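PDB 6BAF: photoreceptor-histidine kinase BphP from Stigmatella aurantiaca DW4/3-1, which probably senses red and far-red light through a bound bilin and relays the signal as a histidine kinase that helps control cell development. Local coordinates for residues 157-162 and 271-276; 205-210 and 255-260. One frame throughout, in Å; residues are numbered along the deposited sequence.

In the fold
Contacts 1 and 2 belong to one antiparallel sheet of the GAF domain, with centres about 10 Å apart. Strands 266-275 and 255-263 follow each other in the chain and lie side by side. They tie the two contacts together through probable backbone hydrogen bonds: Cys273 N to Met257 O at 2.7 Å and Ile271 N to Ile259 O at 2.8 Å. Contact 2 brings in strand 207-210, which ends the sheet within this chain. Along the chain, both its segments fall between those of contact 1. The bilin bridges both on one side of the sheet. Contact 1 meets a terminal pyrrole ring, and contact 2 grips a propionate.

Contact 1: residues 157-162 and 271-276; sequences DRAIIY and ISCTQV. With BLR (3-[5-[(Z)-(4-ethenyl-3-methyl-5-oxidanylidene-pyrrol-2-ylidene)methyl]-2-[[5-[(Z)-(3-ethenyl-4-methyl-5-oxidanylidene-pyrrol-2-ylidene)methyl]-3-(3-hydroxy-3-oxopropyl)-4-methyl-1H-pyrrol-2-yl]methyl]-4-methyl-1H-pyrrol-3-yl]propanoic acid), chain B.
Asp157 and Gln275 meet with their flat ends stacked, carboxylate and amide planes only 6° apart. The Gln275 chain starts off away from residues 157-162, but a bend at its second torsion (chi2 76°) brings the amide back. OE1 of Gln275 then accepts the backbone N of Asp157 at 2.8 Å. This N also lies near Thr274 O, but the angle is poor, and Thr274 O instead takes Arg158 N at 3.0 Å. OD2 of Asp157 uses its anti lone pair to accept Val276 N at 2.8 Å, and it has a second partner in the Ser277 hydroxyl. With an alanine at Gln275 the amide is gone; Asp157 N would probably lose its acceptor, and the flank of the carboxylate its stacked partner.

Two residues, Asp157 and Arg158, stand opposite the single Thr274, which makes a classic beta bulge where the pairing in the GAF sheet begins. Beyond it the antiparallel ladder is regular. Thr274 N bonds to Arg158 O, while Ile160 and Ser272 exchange two backbone bonds. The Arg158 side chain runs past Thr274 and bends back toward it, with OG1 near the guanidinium edge. Its NE donates to Thr274 OG1 at 3.2 Å, with the hydroxyl 16° out of the guanidinium plane. NH1 adds a weak bond to the same oxygen, and NH2 goes to Asp182 O.

Arg158, Ile160, Ser272 and Thr274 share one face of the sheet. There Ile160 CG1 packs on Ser272 CB at 3.7 Å. Ile160 CD1 reaches the bilin vinyl carbon CBB at 3.9 Å, and Thr274 CG2 lies 3.9 Å from its carbonyl OB. The other face carries Ala159, Cys273, Ile161 and Ile271 against helix 139-154. On it Ile161 CD1 lies alongside Ile271 CG1 at 3.8 Å.

Contact 2: residues 205-210 and 255-260; sequences NWLRII and ASMSIS. With BLR (3-[5-[(Z)-(4-ethenyl-3-methyl-5-oxidanylidene-pyrrol-2-ylidene)methyl]-2-[[5-[(Z)-(3-ethenyl-4-methyl-5-oxidanylidene-pyrrol-2-ylidene)methyl]-3-(3-hydroxy-3-oxopropyl)-4-methyl-1H-pyrrol-2-yl]methyl]-4-methyl-1H-pyrrol-3-yl]propanoic acid), chain B.
The guanidinium of Arg208 has Ser258 O over one face, displaced from its centre. Hydroxyls of the opposing strand sit near its edges. NH1 donates to Ser260 OG at 2.6 Å, which is also bonded to Tyr202 O, and NH2 donates to Ser258 OG at 2.9 Å. Each hydroxyl oxygen is tilted slightly from the plane. NH1 also bonds in plane to Asn205 O, and Tyr202 makes a cation-pi contact. Bends at chi2 and chi3 curl the chain over Ser258 into this position. The Trp206 ring meets Ser260 CB obliquely through CD1, at 3.9 Å.

The two strands form an antiparallel ladder in the GAF sheet, with Arg208-Ser258 and Ile210-Ser256 as hydrogen-bonded pairs. Their side chains face the bilin. Ser258 OG donates to propionate O1A at 2.6 Å. Ser256 OG is hydrogen-bonded to O2A at 2.8 Å and also to Cys273 O. Arg208 thus acts from a second shell, holding Ser258 and probably adding positive charge near the propionate. On the other face Leu207 and Ile209 pack across Met257, with Ile209 CG1 4.0 Å from Met257 CB. Helix 284-300 lies against Leu207, Ile209 and Ile259 there.

Contact 1: residues 157-162 and 271-276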
loop_
_atom_site.group_PDB
_atom_site.type_symbol
_atom_site.label_atom_id
_atom_site.label_comp_id
_atom_site.label_asym_id
_atom_site.label_seq_id
_atom_site.Cartn_x
_atom_site.Cartn_y
_atom_site.Cartn_z
ATOM N N ASP A 157 -14.321 -18.487 4.086
ATOM C CA ASP A 157 -15.532 -18.756 4.864
ATOM C C ASP A 157 -15.448 -18.248 6.284
ATOM O O ASP A 157 -16.478 -17.882 6.860
ATOM C CB ASP A 157 -15.830 -20.258 4.909
ATOM C CG ASP A 157 -16.289 -20.777 3.586
ATOM O OD1 ASP A 157 -16.989 -20.004 2.913
ATOM O OD2 ASP A 157 -15.941 -21.919 3.180
ATOM N N ARG A 158 -14.259 -18.253 6.896
ATOM C CA ARG A 158 -14.148 -17.830 8.280
ATOM C C ARG A 158 -12.820 -17.128 8.485
ATOM O O ARG A 158 -11.799 -17.572 7.965
ATOM C CB ARG A 158 -14.287 -19.046 9.235
ATOM C CG ARG A 158 -14.128 -18.750 10.766
ATOM C CD ARG A 158 -14.628 -19.994 11.674
ATOM N NE ARG A 158 -14.149 -21.201 11.047
ATOM C CZ ARG A 158 -14.846 -22.290 10.786
ATOM N NH1 ARG A 158 -14.220 -23.269 10.155
ATOM N NH2 ARG A 158 -16.111 -22.430 11.179
ATOM N N ALA A 159 -12.816 -16.063 9.278
ATOM C CA ALA A 159 -11.591 -15.404 9.688
ATOM C C ALA A 159 -11.742 -15.096 11.160
ATOM O O ALA A 159 -12.760 -14.524 11.563
ATOM C CB ALA A 159 -11.322 -14.100 8.900
ATOM N N ILE A 160 -10.740 -15.458 11.971
ATOM C CA ILE A 160 -10.788 -15.203 13.398
ATOM C C ILE A 160 -9.522 -14.484 13.813
ATOM O O ILE A 160 -8.506 -14.511 13.111
ATOM C CB ILE A 160 -10.964 -16.509 14.214
ATOM C CG1 ILE A 160 -9.739 -17.437 14.016
ATOM C CG2 ILE A 160 -12.246 -17.221 13.771
ATOM C CD1 ILE A 160 -9.591 -18.560 15.127
ATOM N N ILE A 161 -9.597 -13.813 14.958
ATOM C CA ILE A 161 -8.420 -13.464 15.741
ATOM C C ILE A 161 -8.246 -14.545 16.809
ATOM O O ILE A 161 -9.150 -14.789 17.616
ATOM C CB ILE A 161 -8.537 -12.090 16.416
ATOM C CG1 ILE A 161 -8.755 -10.941 15.399
ATOM C CG2 ILE A 161 -7.257 -11.860 17.184
ATOM C CD1 ILE A 161 -7.695 -10.866 14.329
ATOM N N TYR A 162 -7.083 -15.174 16.834
ATOM C CA TYR A 162 -6.774 -16.240 17.772
ATOM C C TYR A 162 -5.695 -15.691 18.687
ATOM O O TYR A 162 -4.572 -15.457 18.247
ATOM C CB TYR A 162 -6.304 -17.467 17.002
ATOM C CG TYR A 162 -6.076 -18.712 17.860
ATOM C CD1 TYR A 162 -7.161 -19.489 18.291
ATOM C CD2 TYR A 162 -4.786 -19.110 18.226
ATOM C CE1 TYR A 162 -6.971 -20.646 19.057
ATOM C CE2 TYR A 162 -4.577 -20.280 19.005
ATOM C CZ TYR A 162 -5.678 -21.037 19.406
ATOM O OH TYR A 162 -5.505 -22.177 20.167
ATOM N N ILE A 271 -4.173 -13.993 12.939
ATOM C CA ILE A 271 -5.357 -13.911 12.100
ATOM C C ILE A 271 -5.415 -15.244 11.386
ATOM O O ILE A 271 -4.513 -15.573 10.618
ATOM C CB ILE A 271 -5.283 -12.757 11.082
ATOM C CG1 ILE A 271 -4.974 -11.415 11.755
ATOM C CG2 ILE A 271 -6.604 -12.657 10.309
ATOM C CD1 ILE A 271 -4.499 -10.318 10.742
ATOM N N SER A 272 -6.467 -16.018 11.617
ATOM C CA SER A 272 -6.574 -17.359 11.061
ATOM C C SER A 272 -7.803 -17.426 10.180
ATOM O O SER A 272 -8.899 -17.120 10.645
ATOM C CB SER A 272 -6.676 -18.429 12.195
ATOM O OG SER A 272 -6.900 -19.729 11.621
ATOM N N CYS A 273 -7.631 -17.840 8.923
ATOM C CA CYS A 273 -8.725 -17.975 7.967
ATOM C C CYS A 273 -8.854 -19.414 7.555
ATOM O O CYS A 273 -7.839 -20.108 7.376
ATOM C CB CYS A 273 -8.516 -17.154 6.676
ATOM S SG CYS A 273 -8.041 -15.461 7.049
ATOM N N THR A 274 -10.101 -19.846 7.357
ATOM C CA THR A 274 -10.364 -21.227 6.990
ATOM C C THR A 274 -11.503 -21.264 5.989
ATOM O O THR A 274 -12.420 -20.431 6.018
ATOM C CB THR A 274 -10.698 -22.097 8.236
ATOM O OG1 THR A 274 -11.646 -21.411 9.056
ATOM C CG2 THR A 274 -9.434 -22.324 9.105
ATOM N N GLN A 275 -11.417 -22.226 5.094
ATOM C CA GLN A 275 -12.418 -22.472 4.072
ATOM C C GLN A 275 -13.041 -23.821 4.379
ATOM O O GLN A 275 -12.313 -24.810 4.504
ATOM C CB GLN A 275 -11.777 -22.504 2.690
ATOM C CG GLN A 275 -12.779 -22.485 1.557
ATOM C CD GLN A 275 -13.381 -21.098 1.328
ATOM O OE1 GLN A 275 -13.252 -20.179 2.152
ATOM N NE2 GLN A 275 -14.008 -20.935 0.189
ATOM N N VAL A 276 -14.362 -23.863 4.539
ATOM C CA VAL A 276 -15.023 -25.156 4.690
ATOM C C VAL A 276 -15.397 -25.702 3.319
ATOM O O VAL A 276 -15.397 -26.917 3.120
ATOM C CB VAL A 276 -16.245 -25.043 5.625
ATOM C CG1 VAL A 276 -15.863 -24.308 6.904
ATOM C CG2 VAL A 276 -17.332 -24.289 4.975
HETATM C CHA BLR B . -0.250 -25.300 12.846
HETATM N NA BLR B . -2.504 -25.173 13.995
HETATM C C1A BLR B . -1.580 -24.668 13.166
HETATM C C2A BLR B . -2.015 -23.452 12.631
HETATM C C3A BLR B . -3.226 -23.189 13.165
HETATM C C4A BLR B . -3.526 -24.275 14.000
HETATM C CMA BLR B . -4.070 -21.913 12.872
HETATM C CAA BLR B . -1.219 -22.595 11.645
HETATM C CBA BLR B . -1.354 -23.081 10.178
HETATM C CGA BLR B . -2.697 -22.667 9.559
HETATM O O1A BLR B . -2.949 -21.427 9.503
HETATM O O2A BLR B . -3.556 -23.520 9.112
HETATM C CHB BLR B . -4.734 -24.531 14.876
HETATM N NB BLR B . -6.592 -23.753 13.364
HETATM C C1B BLR B . -5.940 -24.076 14.690
HETATM C C2B BLR B . -6.957 -23.812 15.736
HETATM C C3B BLR B . -8.155 -23.345 15.166
HETATM C C4B BLR B . -8.008 -23.275 13.685
HETATM C CMB BLR B . -6.764 -23.988 17.246
HETATM O OB BLR B . -8.806 -22.946 12.881
HETATM C CAB BLR B . -9.377 -22.953 16.014
HETATM C CBB BLR B . -10.435 -22.386 15.483
HETATM N NC BLR B . -1.947 -29.616 15.839
HETATM C C1C BLR B . -2.815 -30.425 16.787
HETATM C C2C BLR B . -1.915 -31.473 17.357
HETATM C C3C BLR B . -0.591 -31.357 16.858
HETATM C C4C BLR B . -0.550 -30.213 15.893
HETATM C CMC BLR B . -2.402 -32.491 18.365
HETATM O OC BLR B . -3.966 -30.276 17.018
HETATM C CAC BLR B . 0.599 -32.264 17.224
HETATM C CBC BLR B . 0.959 -32.483 18.502
HETATM C CHD BLR B . 0.494 -29.817 15.233
HETATM N ND BLR B . -0.411 -27.457 14.271
HETATM C C1D BLR B . 0.570 -28.558 14.406
HETATM C C2D BLR B . 1.741 -28.313 13.581
HETATM C C3D BLR B . 1.535 -27.026 12.929
HETATM C C4D BLR B . 0.208 -26.444 13.345
HETATM C CMD BLR B . 2.958 -29.241 13.469
HETATM C CAD BLR B . 2.489 -26.363 11.958
HETATM C CBD BLR B . 2.020 -26.663 10.543
HETATM C CGD BLR B . 3.150 -26.072 9.722
HETATM O O1D BLR B . 3.378 -24.816 9.789
HETATM O O2D BLR B . 3.896 -26.858 9.062
#

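Contact 2: residues 205-210 and 255-260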
loop_
_atom_site.group_PDB
_atom_site.type_symbol
_atom_site.label_atom_id
_atom_site.label_comp_id
_atom_site.label_asym_id
_atom_site.label_seq_id
_atom_site.Cartn_x
_atom_site.Cartn_y
_atom_site.Cartn_z
ATOM N N ASN A 205 8.354 -15.862 10.474
ATOM C CA ASN A 205 7.734 -15.903 9.158
ATOM C C ASN A 205 6.246 -15.642 9.409
ATOM O O ASN A 205 5.542 -16.512 9.956
ATOM C CB ASN A 205 7.982 -17.260 8.481
ATOM C CG ASN A 205 7.334 -17.327 7.123
ATOM O OD1 ASN A 205 6.546 -16.458 6.810
ATOM N ND2 ASN A 205 7.657 -18.328 6.303
ATOM N N TRP A 206 5.760 -14.457 9.018
ATOM C CA TRP A 206 4.478 -13.960 9.520
ATOM C C TRP A 206 3.269 -14.359 8.682
ATOM O O TRP A 206 2.143 -13.995 9.043
ATOM C CB TRP A 206 4.531 -12.440 9.657
ATOM C CG TRP A 206 5.532 -12.004 10.659
ATOM C CD1 TRP A 206 6.066 -12.757 11.700
ATOM C CD2 TRP A 206 6.138 -10.712 10.742
ATOM N NE1 TRP A 206 6.956 -11.986 12.425
ATOM C CE2 TRP A 206 7.025 -10.733 11.849
ATOM C CE3 TRP A 206 6.019 -9.533 9.980
ATOM C CZ2 TRP A 206 7.793 -9.624 12.201
ATOM C CZ3 TRP A 206 6.780 -8.427 10.333
ATOM C CH2 TRP A 206 7.643 -8.474 11.441
ATOM N N LEU A 207 3.438 -15.146 7.632
ATOM C CA LEU A 207 2.325 -15.515 6.761
ATOM C C LEU A 207 2.460 -16.970 6.345
ATOM O O LEU A 207 3.562 -17.423 6.046
ATOM C CB LEU A 207 2.308 -14.609 5.496
ATOM C CG LEU A 207 1.546 -15.142 4.261
ATOM C CD1 LEU A 207 0.081 -15.031 4.472
ATOM C CD2 LEU A 207 2.015 -14.481 2.937
ATOM N N ARG A 208 1.360 -17.715 6.346
ATOM C CA ARG A 208 1.367 -19.059 5.793
ATOM C C ARG A 208 0.041 -19.275 5.102
ATOM O O ARG A 208 -0.999 -18.792 5.568
ATOM C CB ARG A 208 1.595 -20.135 6.875
ATOM C CG ARG A 208 0.590 -20.089 7.998
ATOM C CD ARG A 208 1.288 -20.130 9.344
ATOM N NE ARG A 208 2.217 -19.005 9.576
ATOM C CZ ARG A 208 1.910 -17.946 10.322
ATOM N NH1 ARG A 208 2.805 -16.969 10.510
ATOM N NH2 ARG A 208 0.677 -17.848 10.854
ATOM N N ILE A 209 0.070 -19.999 3.998
ATOM C CA ILE A 209 -1.150 -20.295 3.261
ATOM C C ILE A 209 -1.122 -21.741 2.783
ATOM O O ILE A 209 -0.107 -22.230 2.259
ATOM C CB ILE A 209 -1.383 -19.313 2.086
ATOM C CG1 ILE A 209 -2.779 -19.579 1.496
ATOM C CG2 ILE A 209 -0.297 -19.424 1.021
ATOM C CD1 ILE A 209 -3.263 -18.521 0.556
ATOM N N ILE A 210 -2.254 -22.422 2.966
ATOM C CA ILE A 210 -2.492 -23.780 2.482
ATOM C C ILE A 210 -3.730 -23.712 1.593
ATOM O O ILE A 210 -4.850 -23.815 2.103
ATOM C CB ILE A 210 -2.693 -24.745 3.658
ATOM C CG1 ILE A 210 -1.546 -24.598 4.648
ATOM C CG2 ILE A 210 -2.887 -26.213 3.167
ATOM C CD1 ILE A 210 -1.854 -25.183 6.023
ATOM N N ALA A 255 -8.997 -25.514 3.267
ATOM C CA ALA A 255 -7.948 -24.564 2.940
ATOM C C ALA A 255 -7.816 -23.607 4.108
ATOM O O ALA A 255 -8.765 -23.401 4.876
ATOM C CB ALA A 255 -8.239 -23.817 1.618
ATOM N N SER A 256 -6.633 -23.009 4.238
ATOM C CA SER A 256 -6.319 -22.219 5.423
ATOM C C SER A 256 -5.333 -21.118 5.066
ATOM O O SER A 256 -4.531 -21.277 4.148
ATOM C CB SER A 256 -5.672 -23.100 6.493
ATOM O OG SER A 256 -5.660 -22.420 7.712
ATOM N N MET A 257 -5.341 -20.038 5.842
ATOM C CA MET A 257 -4.298 -19.025 5.774
ATOM C C MET A 257 -4.221 -18.386 7.143
ATOM O O MET A 257 -5.264 -18.131 7.747
ATOM C CB MET A 257 -4.607 -17.962 4.685
ATOM C CG MET A 257 -3.573 -16.823 4.594
ATOM S SD MET A 257 -3.975 -15.493 3.362
ATOM C CE MET A 257 -5.214 -14.583 4.295
ATOM N N SER A 258 -3.013 -18.154 7.669
ATOM C CA SER A 258 -2.917 -17.404 8.912
ATOM C C SER A 258 -1.778 -16.394 8.821
ATOM O O SER A 258 -0.870 -16.502 7.989
ATOM C CB SER A 258 -2.762 -18.309 10.163
ATOM O OG SER A 258 -1.686 -19.239 10.009
ATOM N N ILE A 259 -1.877 -15.388 9.680
ATOM C CA ILE A 259 -0.966 -14.262 9.738
ATOM C C ILE A 259 -0.621 -14.049 11.198
ATOM O O ILE A 259 -1.515 -14.010 12.050
ATOM C CB ILE A 259 -1.605 -13.002 9.105
ATOM C CG1 ILE A 259 -1.813 -13.267 7.617
ATOM C CG2 ILE A 259 -0.700 -11.771 9.254
ATOM C CD1 ILE A 259 -2.956 -12.460 7.031
ATOM N N SER A 260 0.670 -13.898 11.493
ATOM C CA SER A 260 1.117 -13.713 12.866
ATOM C C SER A 260 0.826 -12.299 13.342
ATOM O O SER A 260 1.044 -11.330 12.614
ATOM C CB SER A 260 2.622 -13.968 12.980
ATOM O OG SER A 260 2.982 -15.210 12.363
HETATM C CHA BLR B . -0.250 -25.300 12.846
HETATM N NA BLR B . -2.504 -25.173 13.995
HETATM C C1A BLR B . -1.580 -24.668 13.166
HETATM C C2A BLR B . -2.015 -23.452 12.631
HETATM C C3A BLR B . -3.226 -23.189 13.165
HETATM C C4A BLR B . -3.526 -24.275 14.000
HETATM C CMA BLR B . -4.070 -21.913 12.872
HETATM C CAA BLR B . -1.219 -22.595 11.645
HETATM C CBA BLR B . -1.354 -23.081 10.178
HETATM C CGA BLR B . -2.697 -22.667 9.559
HETATM O O1A BLR B . -2.949 -21.427 9.503
HETATM O O2A BLR B . -3.556 -23.520 9.112
HETATM C CHB BLR B . -4.734 -24.531 14.876
HETATM N NB BLR B . -6.592 -23.753 13.364
HETATM C C1B BLR B . -5.940 -24.076 14.690
HETATM C C2B BLR B . -6.957 -23.812 15.736
HETATM C C3B BLR B . -8.155 -23.345 15.166
HETATM C C4B BLR B . -8.008 -23.275 13.685
HETATM C CMB BLR B . -6.764 -23.988 17.246
HETATM O OB BLR B . -8.806 -22.946 12.881
HETATM C CAB BLR B . -9.377 -22.953 16.014
HETATM C CBB BLR B . -10.435 -22.386 15.483
HETATM N NC BLR B . -1.947 -29.616 15.839
HETATM C C1C BLR B . -2.815 -30.425 16.787
HETATM C C2C BLR B . -1.915 -31.473 17.357
HETATM C C3C BLR B . -0.591 -31.357 16.858
HETATM C C4C BLR B . -0.550 -30.213 15.893
HETATM C CMC BLR B . -2.402 -32.491 18.365
HETATM O OC BLR B . -3.966 -30.276 17.018
HETATM C CAC BLR B . 0.599 -32.264 17.224
HETATM C CBC BLR B . 0.959 -32.483 18.502
HETATM C CHD BLR B . 0.494 -29.817 15.233
HETATM N ND BLR B . -0.411 -27.457 14.271
HETATM C C1D BLR B . 0.570 -28.558 14.406
HETATM C C2D BLR B . 1.741 -28.313 13.581
HETATM C C3D BLR B . 1.535 -27.026 12.929
HETATM C C4D BLR B . 0.208 -26.444 13.345
HETATM C CMD BLR B . 2.958 -29.241 13.469
HETATM C CAD BLR B . 2.489 -26.363 11.958
HETATM C CBD BLR B . 2.020 -26.663 10.543
HETATM C CGD BLR B . 3.150 -26.072 9.722
HETATM O O1D BLR B . 3.378 -24.816 9.789
HETATM O O2D BLR B . 3.896 -26.858 9.062
#